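Local coordinates for protein aspergillopepsin-2 heavy chain (Aspergillus niger var. macrosporus, PDB 1Y43) that forms the heavy chain of a two-chain acid endopeptidase of the glutamic peptidase family G1, which hydrolyses peptide bonds in proteins, at residues B[19-24]-B[98-103]; B[50-55]-B[86-91]; B[75-80]-B[90-95]. All blocks are in the same frame, centred on the assembly; numbering follows the deposited sequence.

Contact 1 (B[19-24]-B[98-103]); sequences ETAILQ and GDLCET
The methyl group of A21 lies over the faces of two successive peptide groups, G98-D99 and D99-L100: its CB is 3.7 Å from G98 O and stands above the carbonyl carbons of both G98 and D99. The D99 carbonyl is used from another direction as well, for T20 OG1 donates a hydrogen bond to D99 O at 2.8 Å, with a C=O...donor angle of 167° that is almost in line with the carbonyl bond. The contact thus joins the loop leading into strand 22-32, and the strand's first residues, to the loop between strands 86-92 and 104-114 in the all-beta, concanavalin-like fold of the G1 peptidases. Residues 20-23 and 98-101 run 88° apart, end to end. No backbone hydrogen bond joins the two segments; T20 and A21 meet the backbone of 98-99, and L100 packs on side chains.

Deeper in, L100 supplies the apolar part. Its CG is anti to its own carbonyl carbon (chi1 -65°), and although the CB leaves its backbone away from segment 19-24, the CD2 branch turns back to it. CD2 meets A21 CB at 4.0 Å and L23 CB at 4.2 Å, so one methyl touches both A21, just before the strand, and L23 within it. W44 of strand 35-45 touches both A21 and L100, and its NE1 is hydrogen-bonded to G98 O, which gives this buried glycine's carbonyl a partner.

The far end of the loop is tied down by D14, whose carboxylate oxygens accept the backbone N-H groups of C101, E102 and T103; the backbones of E102 and T103 also bond to the other protein chain of the assembly. The disulfide to C18 leaves from C101 itself, whose SG is 4.1 Å from T20 OG1.

Contact 2 (B[50-55]-B[86-91]); sequences YDFSDI and QSVTHT
F52 and V88 meet because F52 sets CG anti to its own carbonyl carbon (chi1 -84°), while V88 (chi1 -67°) sets CG1 anti to its carbonyl carbon, toward D54 and I55, and CG2 between backbone N and carbonyl carbon, over F52. CG2 of V88 lies over one face of the F52 ring, displaced toward the CG-CD1 side, a CH-pi contact of 3.6 Å to the centroid and close to the ring normal. The other methyl, CG1, is 3.3 Å from D54 OD1 and 4.1 Å from I55 CB. V88 is therefore a wedge between the aromatic ring and the turn that follows it.

The F52 ring is also met at its edge, where the backbone H90 N lies in the ring plane, 3.9 Å from CE1; H90 CB is equally near CE1. At the other end, I55 crosses Q86, and its CG1 comes within 3.6 Å of Q86 NE2. That amide nitrogen has its polar partners elsewhere, hydrogen-bonding to T84 OG1 and T56 O.

No hydrogen bond passes between the segments, and the axes of 50-52 and 86-91 come no nearer than 9.2 Å, at 149°, too far for sheet pairing. Within the all-beta G1 fold, the sheet holding strands 35-45 and 50-52 packs here on the one holding 74-81 and 86-92, whose V79 also touches F52.

Contact 3 (B[75-80]-B[90-95]); sequences GSATVE and HTFSGN
G75 and F92 are joined by a reciprocal pair of backbone hydrogen bonds: G75 N donates to F92 O at 3.0 Å, and F92 N returns the bond to G75 O at 2.7 Å. Two residues on, A77 and H90 repeat the pattern, with A77 N to H90 O at 2.9 Å and H90 N to A77 O at 2.8 Å. All four N-H...O angles fall between 157° and 166°. H90 O takes a further, weaker partner, the CA-H of S76, at a CA to O distance of 3.2 Å.

Between these two hydrogen-bonded pairs sits the non-hydrogen-bonded pair S76 and T91. The backbone of S76 turns to the other neighbour and bonds with E68 of strand 62-69. This alternation is the ladder of an antiparallel beta hairpin, formed by strands 74-81 and 86-92, whose segments 75-80 and 90-92 run at 163°, next to strand 62-69 in the same antiparallel sheet. Further along it, the hydroxyls of T78 and T89 are hydrogen-bonded to each other across the two strands.

On the face carrying A77, H90 and F92, the side chains look toward strands 35-45 and 22-32: H90 stacks on Y42, and F92 meets W44 edge-to-face and touches L23. H90 CD2 stands 3.4 Å above the centre of the F92 ring, also an edge-to-face meeting. The F92 ring in turn directs its edge at G75 O, in plane, and brings CE2 within 4.2 Å of A77 CB.

From the N terminus, segment 19-24 comes first and waits longest for its partner: contact 1 closes a loop of 73 residues when 98-103 arrives, and the other two contacts lie inside it. Contact 2 opens next at 50-55 and closes at 86-91. Contact 3 starts within that loop, at 75-80, and ends at 90-95, so the two interleave and share H90 and T91 on strand 86-92. Contact 3 builds the hairpin, contact 2 lays strand 50-52 and its turn over it, and contact 1 joins strand 22-32 to the loop that leaves the hairpin after strand 86-92. L23 CD1 meets F92 CE2 at 3.7 Å, linking contacts 1 and 3; contacts 1 and 2 do not touch.

Contact 1 (B[19-24]-B[98-103])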
# COMPACT_ATOMS: atom_id res chain seq x y z
N GLU B 19 0.42 12.10 11.65
CA GLU B 19 -0.89 11.55 12.00
C GLU B 19 -2.15 12.18 11.42
O GLU B 19 -3.24 11.63 11.58
CB GLU B 19 -1.07 11.57 13.52
CG GLU B 19 0.18 11.31 14.33
CD GLU B 19 0.65 9.87 14.24
OE1 GLU B 19 -0.21 8.96 14.21
OE2 GLU B 19 1.88 9.66 14.23
N THR B 20 -2.03 13.31 10.76
CA THR B 20 -3.22 13.99 10.26
C THR B 20 -3.84 13.51 8.94
O THR B 20 -5.00 13.82 8.65
CB THR B 20 -2.95 15.50 10.22
OG1 THR B 20 -1.70 15.72 9.55
CG2 THR B 20 -2.82 16.05 11.66
N ALA B 21 -3.08 12.73 8.16
CA ALA B 21 -3.59 12.22 6.89
C ALA B 21 -2.70 11.16 6.30
O ALA B 21 -1.57 10.96 6.74
CB ALA B 21 -3.73 13.36 5.89
N ILE B 22 -3.27 10.46 5.32
CA ILE B 22 -2.57 9.44 4.55
C ILE B 22 -3.17 9.47 3.16
O ILE B 22 -4.39 9.38 3.01
CB ILE B 22 -2.77 7.99 5.04
CG1 ILE B 22 -2.59 7.86 6.55
CG2 ILE B 22 -1.76 7.09 4.31
CD1 ILE B 22 -2.70 6.44 7.05
N LEU B 23 -2.32 9.68 2.16
CA LEU B 23 -2.75 9.65 0.77
C LEU B 23 -2.25 8.27 0.31
O LEU B 23 -1.03 8.03 0.26
CB LEU B 23 -2.09 10.77 -0.05
CG LEU B 23 -2.15 10.65 -1.58
CD1 LEU B 23 -3.58 10.47 -2.08
CD2 LEU B 23 -1.51 11.87 -2.20
N GLN B 24 -3.17 7.37 -0.04
CA GLN B 24 -2.77 6.01 -0.40
C GLN B 24 -3.68 5.39 -1.45
O GLN B 24 -4.81 5.82 -1.65
CB GLN B 24 -2.81 5.14 0.85
CG GLN B 24 -4.14 5.26 1.59
CD GLN B 24 -4.19 4.53 2.92
OE1 GLN B 24 -3.37 3.65 3.22
NE2 GLN B 24 -5.20 4.88 3.68
N GLY B 98 -7.85 16.16 5.67
CA GLY B 98 -6.60 16.21 6.41
C GLY B 98 -5.41 16.68 5.61
O GLY B 98 -5.29 16.39 4.41
N ASP B 99 -4.52 17.41 6.26
CA ASP B 99 -3.33 17.94 5.61
C ASP B 99 -2.16 17.00 5.75
O ASP B 99 -1.90 16.48 6.83
CB ASP B 99 -2.91 19.29 6.22
CG ASP B 99 -3.85 20.41 5.86
OD1 ASP B 99 -4.63 20.27 4.88
OD2 ASP B 99 -3.83 21.44 6.56
N LEU B 100 -1.44 16.80 4.65
CA LEU B 100 -0.27 15.95 4.66
C LEU B 100 0.90 16.70 5.31
O LEU B 100 0.90 17.92 5.33
CB LEU B 100 0.15 15.63 3.23
CG LEU B 100 -0.81 14.81 2.39
CD1 LEU B 100 -0.28 14.74 0.96
CD2 LEU B 100 -0.94 13.42 3.01
N CYS B 101 1.85 15.96 5.87
CA CYS B 101 3.06 16.56 6.43
C CYS B 101 4.16 16.35 5.38
O CYS B 101 5.16 17.06 5.37
CB CYS B 101 3.54 15.85 7.69
SG CYS B 101 2.34 15.63 9.01
N GLU B 102 3.99 15.31 4.57
CA GLU B 102 4.95 14.91 3.53
C GLU B 102 6.26 14.41 4.15
O GLU B 102 7.34 14.58 3.58
CB GLU B 102 5.16 16.03 2.51
CG GLU B 102 3.88 16.37 1.76
CD GLU B 102 4.06 17.42 0.68
OE1 GLU B 102 5.11 18.08 0.61
OE2 GLU B 102 3.11 17.57 -0.11
N THR B 103 6.13 13.73 5.29
CA THR B 103 7.29 13.20 6.01
C THR B 103 7.48 11.70 5.89
O THR B 103 8.52 11.18 6.29
CB THR B 103 7.28 13.62 7.50
OG1 THR B 103 6.06 13.19 8.11
CG2 THR B 103 7.41 15.14 7.63

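Contact 2 (B[50-55]-B[86-91])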
# COMPACT_ATOMS: atom_id res chain seq x y z
N TYR B 50 -12.44 4.38 -1.07
CA TYR B 50 -13.46 4.19 -2.11
C TYR B 50 -12.86 3.29 -3.17
O TYR B 50 -11.65 3.30 -3.40
CB TYR B 50 -13.89 5.54 -2.72
CG TYR B 50 -14.55 6.49 -1.73
CD1 TYR B 50 -15.89 6.33 -1.38
CD2 TYR B 50 -13.83 7.53 -1.15
CE1 TYR B 50 -16.50 7.19 -0.47
CE2 TYR B 50 -14.44 8.40 -0.24
CZ TYR B 50 -15.77 8.22 0.10
OH TYR B 50 -16.38 9.06 1.01
N ASP B 51 -13.69 2.45 -3.78
CA ASP B 51 -13.21 1.54 -4.81
C ASP B 51 -13.20 2.16 -6.19
O ASP B 51 -14.02 3.03 -6.50
CB ASP B 51 -14.09 0.29 -4.91
CG ASP B 51 -14.20 -0.46 -3.61
OD1 ASP B 51 -13.22 -0.51 -2.84
OD2 ASP B 51 -15.29 -1.00 -3.36
N PHE B 52 -12.25 1.71 -7.00
CA PHE B 52 -12.14 2.09 -8.40
C PHE B 52 -12.95 0.99 -9.08
O PHE B 52 -12.45 -0.13 -9.25
CB PHE B 52 -10.70 1.99 -8.88
CG PHE B 52 -9.86 3.18 -8.58
CD1 PHE B 52 -10.15 4.41 -9.16
CD2 PHE B 52 -8.72 3.05 -7.80
CE1 PHE B 52 -9.30 5.52 -8.97
CE2 PHE B 52 -7.87 4.14 -7.61
CZ PHE B 52 -8.16 5.37 -8.20
N SER B 53 -14.17 1.30 -9.49
CA SER B 53 -15.05 0.32 -10.13
C SER B 53 -14.81 0.04 -11.61
O SER B 53 -15.30 -0.95 -12.16
CB SER B 53 -16.51 0.74 -9.92
OG SER B 53 -16.81 0.72 -8.54
N ASP B 54 -14.06 0.91 -12.27
CA ASP B 54 -13.79 0.76 -13.70
C ASP B 54 -12.44 0.12 -14.03
O ASP B 54 -11.81 0.47 -15.03
CB ASP B 54 -13.97 2.10 -14.42
CG ASP B 54 -13.14 3.24 -13.82
OD1 ASP B 54 -12.67 3.13 -12.65
OD2 ASP B 54 -12.96 4.26 -14.53
N ILE B 55 -11.98 -0.79 -13.18
CA ILE B 55 -10.72 -1.49 -13.41
C ILE B 55 -10.79 -2.90 -12.86
O ILE B 55 -11.23 -3.14 -11.73
CB ILE B 55 -9.47 -0.74 -12.85
CG1 ILE B 55 -8.19 -1.41 -13.38
CG2 ILE B 55 -9.47 -0.76 -11.31
CD1 ILE B 55 -6.92 -0.57 -13.23
N GLN B 86 -5.22 -1.02 -18.60
CA GLN B 86 -6.21 -0.14 -17.93
C GLN B 86 -5.50 0.78 -16.94
O GLN B 86 -4.59 0.35 -16.24
CB GLN B 86 -7.26 -0.95 -17.14
CG GLN B 86 -8.24 -1.84 -17.92
CD GLN B 86 -8.98 -2.84 -17.00
OE1 GLN B 86 -10.21 -2.87 -16.95
NE2 GLN B 86 -8.21 -3.64 -16.26
N SER B 87 -5.97 2.01 -16.82
CA SER B 87 -5.38 2.98 -15.91
C SER B 87 -6.50 3.87 -15.40
O SER B 87 -7.34 4.32 -16.19
CB SER B 87 -4.33 3.82 -16.64
OG SER B 87 -3.65 4.70 -15.77
N VAL B 88 -6.55 4.06 -14.09
CA VAL B 88 -7.57 4.90 -13.46
C VAL B 88 -6.88 5.85 -12.48
O VAL B 88 -5.92 5.47 -11.79
CB VAL B 88 -8.66 4.06 -12.70
CG1 VAL B 88 -9.50 3.25 -13.69
CG2 VAL B 88 -8.03 3.11 -11.68
N THR B 89 -7.37 7.08 -12.44
CA THR B 89 -6.80 8.09 -11.54
C THR B 89 -7.91 8.84 -10.85
O THR B 89 -8.89 9.21 -11.49
CB THR B 89 -5.94 9.16 -12.31
OG1 THR B 89 -4.81 8.53 -12.92
CG2 THR B 89 -5.44 10.27 -11.34
N HIS B 90 -7.77 9.05 -9.55
CA HIS B 90 -8.72 9.85 -8.79
C HIS B 90 -7.97 11.12 -8.39
O HIS B 90 -6.89 11.03 -7.80
CB HIS B 90 -9.22 9.17 -7.52
CG HIS B 90 -10.18 10.01 -6.76
ND1 HIS B 90 -11.52 10.08 -7.07
CD2 HIS B 90 -9.99 10.90 -5.74
CE1 HIS B 90 -12.11 10.97 -6.29
NE2 HIS B 90 -11.20 11.48 -5.49
N THR B 91 -8.51 12.27 -8.77
CA THR B 91 -7.89 13.54 -8.43
C THR B 91 -8.60 14.18 -7.24
O THR B 91 -9.83 14.23 -7.19
CB THR B 91 -7.94 14.50 -9.65
OG1 THR B 91 -7.21 13.92 -10.74
CG2 THR B 91 -7.35 15.85 -9.32

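Contact 3 (B[75-80]-B[90-95])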
# COMPACT_ATOMS: atom_id res chain seq x y z
N GLY B 75 -3.96 16.32 -4.59
CA GLY B 75 -3.11 15.35 -5.26
C GLY B 75 -3.92 14.33 -6.03
O GLY B 75 -5.08 14.57 -6.35
N SER B 76 -3.34 13.16 -6.27
CA SER B 76 -4.02 12.13 -7.03
C SER B 76 -3.54 10.73 -6.66
O SER B 76 -2.46 10.54 -6.07
CB SER B 76 -3.80 12.36 -8.53
OG SER B 76 -2.42 12.28 -8.86
N ALA B 77 -4.36 9.75 -7.00
CA ALA B 77 -4.04 8.35 -6.76
C ALA B 77 -4.28 7.66 -8.10
O ALA B 77 -5.34 7.86 -8.71
CB ALA B 77 -4.96 7.77 -5.70
N THR B 78 -3.32 6.86 -8.53
CA THR B 78 -3.43 6.16 -9.81
C THR B 78 -3.09 4.69 -9.69
O THR B 78 -2.12 4.31 -9.02
CB THR B 78 -2.48 6.79 -10.84
OG1 THR B 78 -2.84 8.17 -11.05
CG2 THR B 78 -2.52 6.02 -12.17
N VAL B 79 -3.93 3.87 -10.33
CA VAL B 79 -3.74 2.42 -10.38
C VAL B 79 -3.73 2.02 -11.85
O VAL B 79 -4.69 2.30 -12.59
CB VAL B 79 -4.87 1.63 -9.66
CG1 VAL B 79 -4.68 0.13 -9.87
CG2 VAL B 79 -4.88 1.96 -8.16
N GLU B 80 -2.63 1.45 -12.30
CA GLU B 80 -2.53 1.02 -13.67
C GLU B 80 -2.31 -0.48 -13.72
O GLU B 80 -1.45 -1.01 -13.02
CB GLU B 80 -1.34 1.70 -14.33
CG GLU B 80 -1.16 1.31 -15.79
CD GLU B 80 0.06 1.97 -16.44
OE1 GLU B 80 0.95 2.48 -15.71
OE2 GLU B 80 0.13 1.95 -17.69
N HIS B 90 -7.77 9.05 -9.55
CA HIS B 90 -8.72 9.85 -8.79
C HIS B 90 -7.97 11.12 -8.39
O HIS B 90 -6.89 11.03 -7.80
CB HIS B 90 -9.22 9.17 -7.52
CG HIS B 90 -10.18 10.01 -6.76
ND1 HIS B 90 -11.52 10.08 -7.07
CD2 HIS B 90 -9.99 10.90 -5.74
CE1 HIS B 90 -12.11 10.97 -6.29
NE2 HIS B 90 -11.20 11.48 -5.49
N THR B 91 -8.51 12.27 -8.77
CA THR B 91 -7.89 13.54 -8.43
C THR B 91 -8.60 14.18 -7.24
O THR B 91 -9.83 14.23 -7.19
CB THR B 91 -7.94 14.50 -9.65
OG1 THR B 91 -7.21 13.92 -10.74
CG2 THR B 91 -7.35 15.85 -9.32
N PHE B 92 -7.81 14.59 -6.25
CA PHE B 92 -8.33 15.25 -5.06
C PHE B 92 -7.94 16.71 -5.26
O PHE B 92 -6.82 17.10 -4.96
CB PHE B 92 -7.63 14.71 -3.80
CG PHE B 92 -7.77 13.22 -3.57
CD1 PHE B 92 -8.82 12.73 -2.80
CD2 PHE B 92 -6.78 12.34 -4.00
CE1 PHE B 92 -8.88 11.39 -2.46
CE2 PHE B 92 -6.83 10.99 -3.66
CZ PHE B 92 -7.87 10.52 -2.89
N SER B 93 -8.86 17.52 -5.78
CA SER B 93 -8.59 18.94 -6.06
C SER B 93 -8.48 19.81 -4.82
O SER B 93 -8.01 20.94 -4.87
CB SER B 93 -9.67 19.50 -6.97
OG SER B 93 -10.00 18.56 -7.97
N GLY B 94 -8.92 19.25 -3.71
CA GLY B 94 -8.90 19.94 -2.44
C GLY B 94 -10.11 19.37 -1.74
O GLY B 94 -10.58 18.28 -2.11
N ASN B 95 -10.65 20.10 -0.76
CA ASN B 95 -11.83 19.64 -0.01
C ASN B 95 -11.53 18.35 0.75
O ASN B 95 -12.43 17.58 1.08
CB ASN B 95 -13.04 19.44 -0.95
CG ASN B 95 -13.47 20.74 -1.64
OD1 ASN B 95 -13.80 21.73 -0.99
ND2 ASN B 95 -13.50 20.72 -2.96